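Local coordinates for putative uncharacterized protein (Coprinopsis cinerea, PDB 3W9A) that probably hydrolyses beta-glucans, being the catalytic beta-jelly-roll domain of a fungal glycoside hydrolase of family 131, at residues 9-19 with 39-47; 61-71 with 208-218. All blocks are in the same frame, centred on the assembly; numbering follows the deposited sequence.

Contact 1 of 2, residues 9-19 with 39-47; sequences FNNYTTPADFD and PTSRYLNLD
Thr40 OG1 has two hydrogen-bond partners: it donates to Asp19 OD1 in a very short bond, 2.5 Å between Thr40 OG1 and Asp19 OD1, and takes a hydrogen bond from Trp32 NE1 of strand 30-34. A water modelled unusually close to Asp19 OD2, and accepting from Thr40 N, may add a second, doubtful link between the two residues. With chi1 at -68°, OG1 lies beside the backbone N of Thr40 and CG2 opposite it, which brings the methyl CG2 to 3.5 Å from Pro15 O. The proline ring settles with its CB-CG side against the start of strand 44-47 and the turn that precedes it, Pro15 CG lying 3.4 Å from Leu44 O and 3.6 Å from Ser41 CB. Behind this polar margin the contact is oily. Leu44 CD1 stands over one face of the Phe18 ring, 4.1 Å from its centroid in a CH-pi contact, while Tyr12 CD1 lies over the opposite face, so the ring has a neighbour on each face, each offset toward the rim. Leu46 reaches in under residues 12-14 with both delta methyls: CD1 is 3.3 Å from Tyr12 O and also packs 3.8 Å from Phe18 CE2, whereas CD2 meets CB of Phe9 and of Tyr12. Trimming Leu46 to an alanine would probably open a gap beneath the 12-14 backbone and take two methyls away from Phe18 CE2. The loop is itself braced, Asp17 OD2 accepting from both Thr13 N and Thr14 N. Phe18 further touches Leu62 on one sheet and Leu81 on the other; the arrangement is that of a loop with one weakly bonded helical turn packed on the edge strand 44-47 of a beta-jelly roll.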
loop_
_atom_site.group_PDB
_atom_site.type_symbol
_atom_site.label_atom_id
_atom_site.label_comp_id
_atom_site.label_asym_id
_atom_site.label_seq_id
_atom_site.Cartn_x
_atom_site.Cartn_y
_atom_site.Cartn_z
ATOM N N PHE A 9 9.261 -2.314 -8.046
ATOM C CA PHE A 9 10.356 -2.814 -7.237
ATOM C C PHE A 9 11.450 -3.439 -8.116
ATOM O O PHE A 9 12.369 -4.091 -7.593
ATOM C CB PHE A 9 9.847 -3.823 -6.194
ATOM C CG PHE A 9 8.932 -3.217 -5.176
ATOM C CD1 PHE A 9 9.402 -2.278 -4.281
ATOM C CD2 PHE A 9 7.589 -3.571 -5.120
ATOM C CE1 PHE A 9 8.559 -1.699 -3.348
ATOM C CE2 PHE A 9 6.748 -3.000 -4.181
ATOM C CZ PHE A 9 7.231 -2.057 -3.300
ATOM N N ASN A 10 11.391 -3.229 -9.441
ATOM C CA ASN A 10 12.355 -3.912 -10.323
ATOM C C ASN A 10 13.820 -3.586 -9.972
ATOM O O ASN A 10 14.686 -4.403 -10.195
ATOM C CB ASN A 10 12.098 -3.607 -11.804
ATOM C CG ASN A 10 10.858 -4.277 -12.338
ATOM O OD1 ASN A 10 10.295 -5.175 -11.701
ATOM N ND2 ASN A 10 10.415 -3.836 -13.526
ATOM N N ASN A 11 14.088 -2.402 -9.434
ATOM C CA ASN A 11 15.461 -2.011 -9.100
ATOM C C ASN A 11 15.802 -2.316 -7.659
ATOM O O ASN A 11 16.918 -2.068 -7.224
ATOM C CB ASN A 11 15.686 -0.525 -9.370
ATOM C CG ASN A 11 15.730 -0.211 -10.844
ATOM O OD1 ASN A 11 15.652 -1.105 -11.685
ATOM N ND2 ASN A 11 15.852 1.067 -11.170
ATOM N N TYR A 12 14.841 -2.864 -6.922
ATOM C CA TYR A 12 15.067 -3.199 -5.523
ATOM C C TYR A 12 15.220 -4.701 -5.433
ATOM O O TYR A 12 14.234 -5.426 -5.429
ATOM C CB TYR A 12 13.935 -2.660 -4.632
ATOM C CG TYR A 12 13.954 -1.152 -4.531
ATOM C CD1 TYR A 12 14.637 -0.501 -3.495
ATOM C CD2 TYR A 12 13.323 -0.366 -5.491
ATOM C CE1 TYR A 12 14.643 0.892 -3.406
ATOM C CE2 TYR A 12 13.339 1.017 -5.413
ATOM C CZ TYR A 12 13.995 1.646 -4.383
ATOM O OH TYR A 12 13.995 3.036 -4.350
ATOM N N THR A 13 16.475 -5.147 -5.363
ATOM C CA THR A 13 16.819 -6.576 -5.474
ATOM C C THR A 13 17.090 -7.248 -4.132
ATOM O O THR A 13 16.884 -8.448 -4.006
ATOM C CB THR A 13 18.062 -6.777 -6.372
ATOM O OG1 THR A 13 17.772 -6.262 -7.675
ATOM C CG2 THR A 13 18.438 -8.270 -6.499
ATOM N N THR A 14 17.574 -6.488 -3.150
ATOM C CA THR A 14 17.811 -7.011 -1.795
ATOM C C THR A 14 17.402 -5.959 -0.781
ATOM O O THR A 14 17.250 -4.785 -1.143
ATOM C CB THR A 14 19.304 -7.333 -1.563
ATOM O OG1 THR A 14 20.067 -6.128 -1.640
ATOM C CG2 THR A 14 19.802 -8.300 -2.600
ATOM N N PRO A 15 17.259 -6.348 0.504
ATOM C CA PRO A 15 16.836 -5.352 1.491
ATOM C C PRO A 15 17.742 -4.117 1.559
ATOM O O PRO A 15 17.237 -2.978 1.642
ATOM C CB PRO A 15 16.831 -6.149 2.807
ATOM C CG PRO A 15 16.565 -7.548 2.382
ATOM C CD PRO A 15 17.302 -7.706 1.084
ATOM N N ALA A 16 19.053 -4.338 1.470
ATOM C CA ALA A 16 20.024 -3.248 1.495
ATOM C C ALA A 16 19.791 -2.189 0.415
ATOM O O ALA A 16 20.211 -1.044 0.587
ATOM C CB ALA A 16 21.445 -3.791 1.400
ATOM N N ASP A 17 19.120 -2.550 -0.681
ATOM C CA ASP A 17 18.791 -1.563 -1.705
ATOM C C ASP A 17 17.952 -0.413 -1.138
ATOM O O ASP A 17 18.138 0.733 -1.523
ATOM C CB ASP A 17 18.113 -2.211 -2.932
ATOM C CG ASP A 17 19.097 -2.977 -3.826
ATOM O OD1 ASP A 17 20.311 -2.668 -3.804
ATOM O OD2 ASP A 17 18.663 -3.903 -4.540
ATOM N N PHE A 18 17.075 -0.695 -0.185
ATOM C CA PHE A 18 16.300 0.372 0.451
ATOM C C PHE A 18 17.182 1.291 1.341
ATOM O O PHE A 18 16.868 2.468 1.528
ATOM C CB PHE A 18 15.147 -0.213 1.261
ATOM C CG PHE A 18 14.040 -0.784 0.424
ATOM C CD1 PHE A 18 13.166 0.052 -0.269
ATOM C CD2 PHE A 18 13.852 -2.155 0.349
ATOM C CE1 PHE A 18 12.129 -0.475 -1.025
ATOM C CE2 PHE A 18 12.820 -2.687 -0.397
ATOM C CZ PHE A 18 11.953 -1.854 -1.081
ATOM N N ASP A 19 18.290 0.757 1.849
ATOM C CA ASP A 19 19.222 1.514 2.705
ATOM C C ASP A 19 20.050 2.568 1.959
ATOM O O ASP A 19 20.711 3.381 2.585
ATOM C CB ASP A 19 20.171 0.567 3.463
ATOM C CG ASP A 19 19.430 -0.373 4.424
ATOM O OD1 ASP A 19 18.359 0.014 4.945
ATOM O OD2 ASP A 19 19.901 -1.501 4.659
ATOM N N PRO A 39 17.864 -4.525 11.361
ATOM C CA PRO A 39 18.305 -4.455 9.959
ATOM C C PRO A 39 17.095 -4.394 9.037
ATOM O O PRO A 39 16.015 -4.879 9.406
ATOM C CB PRO A 39 19.093 -5.756 9.757
ATOM C CG PRO A 39 18.614 -6.675 10.832
ATOM C CD PRO A 39 18.203 -5.815 11.990
ATOM N N THR A 40 17.259 -3.788 7.863
ATOM C CA THR A 40 16.135 -3.626 6.952
ATOM C C THR A 40 15.510 -4.981 6.576
ATOM O O THR A 40 14.276 -5.112 6.463
ATOM C CB THR A 40 16.555 -2.803 5.730
ATOM O OG1 THR A 40 16.814 -1.480 6.174
ATOM C CG2 THR A 40 15.448 -2.763 4.670
ATOM N N SER A 41 16.351 -6.004 6.461
ATOM C CA SER A 41 15.866 -7.350 6.141
ATOM C C SER A 41 14.918 -7.978 7.198
ATOM O O SER A 41 14.289 -8.977 6.913
ATOM C CB SER A 41 17.034 -8.296 5.910
ATOM O OG SER A 41 17.650 -8.575 7.147
ATOM N N ARG A 42 14.837 -7.412 8.402
ATOM C CA ARG A 42 13.805 -7.810 9.370
ATOM C C ARG A 42 12.400 -7.300 8.952
ATOM O O ARG A 42 11.378 -7.882 9.338
ATOM C CB ARG A 42 14.155 -7.279 10.754
ATOM C CG ARG A 42 13.298 -7.835 11.876
ATOM C CD ARG A 42 13.668 -7.223 13.213
ATOM N NE ARG A 42 15.054 -7.495 13.564
ATOM C CZ ARG A 42 15.675 -6.973 14.617
ATOM N NH1 ARG A 42 15.043 -6.134 15.422
ATOM N NH2 ARG A 42 16.942 -7.288 14.861
ATOM N N TYR A 43 12.359 -6.231 8.151
ATOM C CA TYR A 43 11.103 -5.535 7.836
ATOM C C TYR A 43 10.696 -5.536 6.360
ATOM O O TYR A 43 9.505 -5.510 6.037
ATOM C CB TYR A 43 11.203 -4.091 8.309
ATOM C CG TYR A 43 11.735 -3.937 9.713
ATOM C CD1 TYR A 43 11.058 -4.500 10.809
ATOM C CD2 TYR A 43 12.897 -3.240 9.947
ATOM C CE1 TYR A 43 11.543 -4.358 12.094
ATOM C CE2 TYR A 43 13.398 -3.104 11.221
ATOM C CZ TYR A 43 12.730 -3.671 12.286
ATOM O OH TYR A 43 13.244 -3.500 13.543
ATOM N N LEU A 44 11.681 -5.545 5.474
ATOM C CA LEU A 44 11.428 -5.478 4.037
ATOM C C LEU A 44 12.179 -6.567 3.301
ATOM O O LEU A 44 13.394 -6.674 3.411
ATOM C CB LEU A 44 11.820 -4.098 3.485
ATOM C CG LEU A 44 11.036 -2.902 4.038
ATOM C CD1 LEU A 44 11.654 -1.602 3.552
ATOM C CD2 LEU A 44 9.536 -2.954 3.693
ATOM N N ASN A 45 11.441 -7.389 2.561
ATOM C CA ASN A 45 12.038 -8.433 1.751
ATOM C C ASN A 45 11.393 -8.505 0.380
ATOM O O ASN A 45 10.214 -8.191 0.212
ATOM C CB ASN A 45 11.951 -9.786 2.459
ATOM C CG ASN A 45 12.773 -9.819 3.714
ATOM O OD1 ASN A 45 12.259 -9.584 4.820
ATOM N ND2 ASN A 45 14.076 -10.015 3.554
ATOM N N LEU A 46 12.182 -8.949 -0.590
ATOM C CA LEU A 46 11.822 -8.929 -1.998
ATOM C C LEU A 46 11.986 -10.317 -2.607
ATOM O O LEU A 46 12.954 -11.014 -2.301
ATOM C CB LEU A 46 12.730 -7.938 -2.716
ATOM C CG LEU A 46 12.680 -6.491 -2.199
ATOM C CD1 LEU A 46 14.069 -5.861 -2.121
ATOM C CD2 LEU A 46 11.745 -5.656 -3.052
ATOM N N ASP A 47 11.035 -10.717 -3.466
ATOM C CA ASP A 47 11.013 -12.066 -4.041
ATOM C C ASP A 47 9.996 -12.153 -5.176
ATOM O O ASP A 47 8.937 -11.518 -5.117
ATOM C CB ASP A 47 10.654 -13.098 -2.955
ATOM C CG ASP A 47 11.000 -14.526 -3.339
ATOM O OD1 ASP A 47 10.107 -15.259 -3.846
ATOM O OD2 ASP A 47 12.168 -14.908 -3.138
HETATM O O HOH W 1 19.526 -2.505 6.812
#

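Contact 2 of 2, residues 61-71 with 208-218; sequences GLKVTIDTTAT and NRNPPEDWYVS
Ile66 lays its terminal methyl against a buried carboxylate, with CD1 only 3.3 Å from Glu213 OE1. The two side chains run side by side in the same direction; Ile66 CG1 sits between its own backbone N and carbonyl carbon (chi1 52°), the rotation that turns the branch along Glu213 CB. The same OE1 accepts a nearly straight bond from Trp215 NE1 at 3.0 Å, in the indole plane, and OE2 is engaged by Arg205, His114 and the backbone N of Asp109, so both oxygens of this inward-facing acid are satisfied. Strands 61-66 and 213-218 pair antiparallel within one sheet of the beta-jelly roll, and this acid, with Leu62, Val64, Ile66, Trp215 and Val217, lines the face turned to strands 77-83 and 203-205 of the other sheet. Six backbone bonds join strand 61-66 to 213-218, the shortest from Val64 N to Trp215 O at 2.6 Å. On the reverse face the chemistry is more polar. Thr65 OG1 donates to Asp214 OD1 at 2.7 Å, meeting it on the anti side, tilted 30° out of the carboxylate plane, while Asn106 holds the other oxygen. Lys63 carries its CG over one face of the Tyr216 ring, 4.0 Å from the centroid, then bends at chi3 so that CD packs 3.5 Å from Asp214 CG; its NZ stays 4.4 Å from Asp214 OD2, too far for a salt bridge. Beyond the strands, Asn208 ND2 donates to Thr68 O (3.2 Å) and also to Gln75 O, tying the two loops together.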
loop_
_atom_site.group_PDB
_atom_site.type_symbol
_atom_site.label_atom_id
_atom_site.label_comp_id
_atom_site.label_asym_id
_atom_site.label_seq_id
_atom_site.Cartn_x
_atom_site.Cartn_y
_atom_site.Cartn_z
ATOM N N GLY A 61 7.774 -8.814 -5.877
ATOM C CA GLY A 61 6.945 -8.062 -4.921
ATOM C C GLY A 61 7.646 -7.827 -3.578
ATOM O O GLY A 61 8.749 -8.317 -3.328
ATOM N N LEU A 62 6.990 -7.065 -2.711
ATOM C CA LEU A 62 7.542 -6.702 -1.420
ATOM C C LEU A 62 6.788 -7.394 -0.309
ATOM O O LEU A 62 5.560 -7.291 -0.237
ATOM C CB LEU A 62 7.444 -5.202 -1.226
ATOM C CG LEU A 62 7.952 -4.648 0.099
ATOM C CD1 LEU A 62 9.472 -4.732 0.200
ATOM C CD2 LEU A 62 7.507 -3.206 0.238
ATOM N N LYS A 63 7.511 -8.116 0.540
ATOM C CA LYS A 63 6.946 -8.601 1.806
ATOM C C LYS A 63 7.228 -7.565 2.869
ATOM O O LYS A 63 8.381 -7.273 3.158
ATOM C CB LYS A 63 7.578 -9.928 2.242
ATOM C CG LYS A 63 6.777 -10.614 3.345
ATOM C CD LYS A 63 7.551 -11.623 4.199
ATOM C CE LYS A 63 8.606 -12.405 3.492
ATOM N NZ LYS A 63 9.097 -13.578 4.294
ATOM N N VAL A 64 6.180 -7.013 3.461
ATOM C CA VAL A 64 6.327 -6.010 4.515
ATOM C C VAL A 64 6.119 -6.740 5.817
ATOM O O VAL A 64 5.073 -7.312 6.013
ATOM C CB VAL A 64 5.277 -4.880 4.327
ATOM C CG1 VAL A 64 5.144 -4.028 5.577
ATOM C CG2 VAL A 64 5.629 -4.032 3.111
ATOM N N THR A 65 7.109 -6.720 6.708
ATOM C CA THR A 65 6.977 -7.390 7.999
ATOM C C THR A 65 7.000 -6.408 9.173
ATOM O O THR A 65 7.916 -5.589 9.305
ATOM C CB THR A 65 8.079 -8.477 8.200
ATOM O OG1 THR A 65 7.975 -9.480 7.185
ATOM C CG2 THR A 65 7.965 -9.155 9.586
ATOM N N ILE A 66 6.007 -6.532 10.051
ATOM C CA ILE A 66 6.021 -5.858 11.342
ATOM C C ILE A 66 6.219 -6.866 12.470
ATOM O O ILE A 66 5.621 -7.942 12.478
ATOM C CB ILE A 66 4.749 -5.014 11.573
ATOM C CG1 ILE A 66 3.483 -5.852 11.342
ATOM C CG2 ILE A 66 4.793 -3.765 10.695
ATOM C CD1 ILE A 66 2.182 -5.197 11.758
ATOM N N ASP A 67 7.127 -6.556 13.386
ATOM C CA ASP A 67 7.260 -7.352 14.602
ATOM C C ASP A 67 7.378 -6.405 15.772
ATOM O O ASP A 67 7.229 -5.184 15.593
ATOM C CB ASP A 67 8.433 -8.350 14.518
ATOM C CG ASP A 67 9.800 -7.680 14.470
ATOM O OD1 ASP A 67 9.944 -6.466 14.732
ATOM O OD2 ASP A 67 10.755 -8.396 14.135
ATOM N N THR A 68 7.639 -6.955 16.961
ATOM C CA THR A 68 7.681 -6.164 18.174
ATOM C C THR A 68 8.803 -5.133 18.175
ATOM O O THR A 68 8.719 -4.165 18.901
ATOM C CB THR A 68 7.813 -7.022 19.453
ATOM O OG1 THR A 68 9.062 -7.715 19.461
ATOM C CG2 THR A 68 6.710 -7.989 19.541
ATOM N N THR A 69 9.827 -5.319 17.342
ATOM C CA THR A 69 10.901 -4.326 17.234
ATOM C C THR A 69 10.642 -3.225 16.203
ATOM O O THR A 69 11.490 -2.354 16.027
ATOM C CB THR A 69 12.230 -4.976 16.865
ATOM O OG1 THR A 69 12.221 -5.335 15.462
ATOM C CG2 THR A 69 12.502 -6.207 17.750
ATOM N N ALA A 70 9.496 -3.266 15.524
ATOM C CA ALA A 70 9.206 -2.330 14.428
ATOM C C ALA A 70 8.612 -1.035 14.967
ATOM O O ALA A 70 7.461 -0.702 14.711
ATOM C CB ALA A 70 8.253 -2.971 13.426
ATOM N N THR A 71 9.402 -0.309 15.731
ATOM C CA THR A 71 8.896 0.776 16.530
ATOM C C THR A 71 9.675 2.014 16.116
ATOM O O THR A 71 10.902 2.017 16.184
ATOM C CB THR A 71 9.079 0.452 18.026
ATOM O OG1 THR A 71 10.406 0.003 18.278
ATOM C CG2 THR A 71 8.158 -0.667 18.430
ATOM N N ASN A 208 1.231 -3.639 20.108
ATOM C CA ASN A 208 2.530 -4.253 19.886
ATOM C C ASN A 208 2.655 -5.590 20.620
ATOM O O ASN A 208 2.624 -5.646 21.860
ATOM C CB ASN A 208 3.609 -3.289 20.358
ATOM C CG ASN A 208 5.020 -3.804 20.136
ATOM O OD1 ASN A 208 5.329 -4.983 20.352
ATOM N ND2 ASN A 208 5.897 -2.906 19.717
ATOM N N ARG A 209 2.780 -6.659 19.854
ATOM C CA ARG A 209 3.169 -7.960 20.400
ATOM C C ARG A 209 3.495 -8.951 19.291
ATOM O O ARG A 209 3.169 -8.729 18.118
ATOM C CB ARG A 209 2.074 -8.547 21.302
ATOM C CG ARG A 209 0.703 -8.635 20.644
ATOM C CD ARG A 209 -0.170 -9.557 21.453
ATOM N NE ARG A 209 -1.492 -9.834 20.882
ATOM C CZ ARG A 209 -2.635 -9.334 21.333
ATOM N NH1 ARG A 209 -2.647 -8.482 22.335
ATOM N NH2 ARG A 209 -3.783 -9.681 20.769
ATOM N N ASN A 210 4.182 -10.020 19.683
ATOM C CA ASN A 210 4.379 -11.179 18.839
ATOM C C ASN A 210 3.084 -11.939 18.655
ATOM O O ASN A 210 2.159 -11.803 19.466
ATOM C CB ASN A 210 5.407 -12.114 19.465
ATOM C CG ASN A 210 6.822 -11.608 19.310
ATOM O OD1 ASN A 210 7.207 -11.110 18.251
ATOM N ND2 ASN A 210 7.611 -11.739 20.374
ATOM N N PRO A 211 3.014 -12.770 17.606
ATOM C CA PRO A 211 4.023 -13.041 16.598
ATOM C C PRO A 211 4.024 -12.000 15.485
ATOM O O PRO A 211 3.144 -11.117 15.472
ATOM C CB PRO A 211 3.596 -14.416 16.068
ATOM C CG PRO A 211 2.128 -14.405 16.176
ATOM C CD PRO A 211 1.799 -13.578 17.381
ATOM N N PRO A 212 4.973 -12.107 14.536
ATOM C CA PRO A 212 5.044 -11.099 13.473
ATOM C C PRO A 212 3.928 -11.235 12.459
ATOM O O PRO A 212 3.268 -12.273 12.398
ATOM C CB PRO A 212 6.416 -11.349 12.816
ATOM C CG PRO A 212 7.134 -12.306 13.704
ATOM C CD PRO A 212 6.091 -13.062 14.462
ATOM N N GLU A 213 3.706 -10.169 11.687
ATOM C CA GLU A 213 2.788 -10.173 10.556
ATOM C C GLU A 213 3.537 -9.929 9.246
ATOM O O GLU A 213 4.449 -9.101 9.200
ATOM C CB GLU A 213 1.769 -9.047 10.688
ATOM C CG GLU A 213 0.909 -9.095 11.931
ATOM C CD GLU A 213 -0.273 -8.140 11.854
ATOM O OE1 GLU A 213 -0.286 -7.276 10.949
ATOM O OE2 GLU A 213 -1.190 -8.247 12.705
ATOM N N ASP A 214 3.149 -10.646 8.189
ATOM C CA ASP A 214 3.615 -10.363 6.831
ATOM C C ASP A 214 2.446 -9.842 6.015
ATOM O O ASP A 214 1.340 -10.391 6.058
ATOM C CB ASP A 214 4.179 -11.612 6.151
ATOM C CG ASP A 214 5.380 -12.203 6.880
ATOM O OD1 ASP A 214 6.178 -11.462 7.463
ATOM O OD2 ASP A 214 5.517 -13.429 6.852
ATOM N N TRP A 215 2.701 -8.770 5.279
ATOM C CA TRP A 215 1.795 -8.269 4.264
ATOM C C TRP A 215 2.604 -8.253 2.976
ATOM O O TRP A 215 3.815 -7.999 3.010
ATOM C CB TRP A 215 1.353 -6.844 4.617
ATOM C CG TRP A 215 0.531 -6.733 5.878
ATOM C CD1 TRP A 215 0.961 -6.898 7.166
ATOM C CD2 TRP A 215 -0.851 -6.389 5.954
ATOM N NE1 TRP A 215 -0.083 -6.726 8.028
ATOM C CE2 TRP A 215 -1.208 -6.406 7.311
ATOM C CE3 TRP A 215 -1.825 -6.101 5.001
ATOM C CZ2 TRP A 215 -2.486 -6.106 7.745
ATOM C CZ3 TRP A 215 -3.119 -5.839 5.436
ATOM C CH2 TRP A 215 -3.431 -5.835 6.792
ATOM N N TYR A 216 1.968 -8.554 1.852
ATOM C CA TYR A 216 2.647 -8.511 0.566
ATOM C C TYR A 216 2.066 -7.412 -0.302
ATOM O O TYR A 216 0.846 -7.215 -0.360
ATOM C CB TYR A 216 2.570 -9.860 -0.137
ATOM C CG TYR A 216 3.144 -11.024 0.661
ATOM C CD1 TYR A 216 4.345 -11.623 0.298
ATOM C CD2 TYR A 216 2.474 -11.535 1.776
ATOM C CE1 TYR A 216 4.859 -12.701 0.997
ATOM C CE2 TYR A 216 2.997 -12.596 2.494
ATOM C CZ TYR A 216 4.180 -13.173 2.099
ATOM O OH TYR A 216 4.693 -14.228 2.812
ATOM N N VAL A 217 2.949 -6.681 -0.969
ATOM C CA VAL A 217 2.551 -5.500 -1.746
ATOM C C VAL A 217 3.224 -5.575 -3.102
ATOM O O VAL A 217 4.422 -5.850 -3.172
ATOM C CB VAL A 217 3.005 -4.197 -1.056
ATOM C CG1 VAL A 217 2.690 -2.977 -1.918
ATOM C CG2 VAL A 217 2.386 -4.071 0.319
ATOM N N SER A 218 2.480 -5.345 -4.180
ATOM C CA SER A 218 3.100 -5.249 -5.502
ATOM C C SER A 218 2.337 -4.319 -6.432
ATOM O O SER A 218 1.212 -3.921 -6.145
ATOM C CB SER A 218 3.209 -6.631 -6.130
ATOM O OG SER A 218 1.926 -7.149 -6.368
#

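How the contacts relate
The two contacts lie in series along the chain, contact 1 closing before contact 2 opens, and their centres are about 13 Å apart. They meet in one antiparallel sheet of the jelly roll: strand 44-47 of contact 1 runs beside strand 61-66 of contact 2, probably through backbone hydrogen bonds from Lys63 N to Asn45 O and from Thr65 N to Tyr43 O. Strand 61-66 is therefore flanked by its near neighbour in sequence on one edge and, on the other, by strand 213-224, which arrives from far along the chain. This brings early and late parts of the family 131 domain side by side in one sheet, with residues 9-19 packed on the outer strand.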